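Long-range contact in ThiJ/PfpI family protein (Francisella tularensis subsp. novicida, PDB 4P5P), which probably acts as a glyoxalase III of the Hsp31-like DJ-1/PfpI family and may serve as a cysteine protease in virulence: residues Leu5-Ser10 with Asp94-Ala99. Residues are numbered along the deposited sequence; the frame is centred on the assembly and turned at random.
Sequences LMVTTS and DAIIFA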
# COMPACT_ATOMS: atom_id res chain seq x y z
N LEU A 5 8.67 4.75 5.38
CA LEU A 5 8.83 4.48 3.95
C LEU A 5 7.47 4.16 3.33
O LEU A 5 6.81 3.21 3.74
CB LEU A 5 9.80 3.32 3.72
CG LEU A 5 10.12 3.03 2.26
CD1 LEU A 5 10.92 4.17 1.66
CD2 LEU A 5 10.85 1.73 2.14
N MET A 6 7.07 4.94 2.33
CA MET A 6 5.84 4.68 1.59
C MET A 6 6.24 4.16 0.21
O MET A 6 7.15 4.71 -0.42
CB MET A 6 4.98 5.95 1.49
CG MET A 6 4.45 6.43 2.83
SD MET A 6 3.19 7.71 2.67
CE MET A 6 1.82 6.77 2.02
N VAL A 7 5.55 3.11 -0.22
CA VAL A 7 5.86 2.37 -1.43
C VAL A 7 4.67 2.34 -2.39
O VAL A 7 3.56 1.99 -2.02
CB VAL A 7 6.25 0.91 -1.10
CG1 VAL A 7 6.62 0.14 -2.35
CG2 VAL A 7 7.40 0.87 -0.12
N THR A 8 4.93 2.69 -3.66
CA THR A 8 3.91 2.65 -4.70
C THR A 8 4.23 1.64 -5.77
O THR A 8 5.40 1.26 -5.96
CB THR A 8 3.74 3.99 -5.42
OG1 THR A 8 4.81 4.16 -6.36
CG2 THR A 8 3.70 5.16 -4.44
N THR A 9 3.19 1.24 -6.48
CA THR A 9 3.33 0.49 -7.71
C THR A 9 4.06 1.29 -8.79
O THR A 9 4.10 2.52 -8.74
CB THR A 9 1.93 0.07 -8.24
OG1 THR A 9 2.07 -0.82 -9.35
CG2 THR A 9 1.13 1.28 -8.67
N SER A 10 4.62 0.56 -9.77
CA SER A 10 5.18 1.12 -11.00
C SER A 10 4.43 0.62 -12.24
O SER A 10 4.78 0.97 -13.38
CB SER A 10 6.67 0.77 -11.10
OG SER A 10 7.42 1.49 -10.14
N ASP A 94 11.31 3.02 10.35
CA ASP A 94 10.54 2.49 11.48
C ASP A 94 9.23 1.87 11.02
O ASP A 94 8.55 1.17 11.78
CB ASP A 94 10.25 3.63 12.45
CG ASP A 94 11.50 4.33 12.90
OD1 ASP A 94 12.41 3.63 13.38
OD2 ASP A 94 11.60 5.57 12.73
N ALA A 95 8.88 2.13 9.77
CA ALA A 95 7.63 1.63 9.22
C ALA A 95 7.73 1.57 7.70
O ALA A 95 8.46 2.35 7.10
CB ALA A 95 6.48 2.53 9.62
N ILE A 96 6.99 0.64 7.11
CA ILE A 96 6.87 0.53 5.67
C ILE A 96 5.38 0.46 5.35
O ILE A 96 4.64 -0.34 5.95
CB ILE A 96 7.68 -0.68 5.11
CG1 ILE A 96 7.72 -0.65 3.57
CG2 ILE A 96 7.16 -2.01 5.62
CD1 ILE A 96 8.74 -1.61 2.95
N ILE A 97 4.95 1.33 4.45
CA ILE A 97 3.53 1.53 4.12
C ILE A 97 3.32 1.34 2.61
O ILE A 97 3.95 2.02 1.82
CB ILE A 97 3.04 2.94 4.53
CG1 ILE A 97 3.36 3.22 6.01
CG2 ILE A 97 1.55 3.09 4.23
CD1 ILE A 97 2.80 2.22 6.99
N PHE A 98 2.42 0.43 2.23
CA PHE A 98 2.12 0.14 0.83
C PHE A 98 0.80 0.77 0.38
O PHE A 98 -0.26 0.40 0.85
CB PHE A 98 2.06 -1.36 0.61
CG PHE A 98 3.36 -2.03 0.89
CD1 PHE A 98 4.34 -2.08 -0.08
CD2 PHE A 98 3.63 -2.60 2.12
CE1 PHE A 98 5.56 -2.66 0.18
CE2 PHE A 98 4.85 -3.20 2.38
CZ PHE A 98 5.81 -3.23 1.40
N ALA A 99 0.90 1.73 -0.54
CA ALA A 99 -0.26 2.37 -1.13
C ALA A 99 -0.90 1.42 -2.14
O ALA A 99 -0.26 0.48 -2.60
CB ALA A 99 0.15 3.68 -1.80
O HOH W 1 0.68 1.74 -5.06
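Val7 packs against Phe98 and Ile96 on one face of a parallel strand pair: all three of its side-chain carbons meet the Phe98 ring, and CG2 also meets Ile96. Val7 CB lies 3.7 Å from Phe98 CD1, an oblique approach to the ring. From there the branches part: chi1 of -178° puts CG1 beside the carbonyl carbon, over the same CD1-CE1 bond, and leaves Val7 CG2 beside the backbone N, where it reaches Phe98 CE1 and, at 4.0 Å, Ile96 CG1. Leu5 extends this apolar row, Leu5 CD2 being 4.0 Å from Ile96 CD1 with the two side chains running alongside each other. On the other face Met6 CG meets Ile97 CB at 4.1 Å.

Four backbone bonds fix the pairing, alternating in direction as parallel strands require. Ile97 N donates to Leu5 O (2.7 Å) and Ile97 O accepts from Val7 N (2.8 Å); Leu5 N to Ala95 O and Ala99 N to Val7 O flank them. Past the strand ends, a water takes the N-H of Thr9 and donates weakly to Ala99 O.

Residues 5-8 and 95-98, 25° apart in direction, lie on strands central in the flavodoxin-like sheet: strand 2-8 is bordered beyond by 40-46 and 95-98 by 127-130, while helix 112-123 covers Ile96 and Phe98.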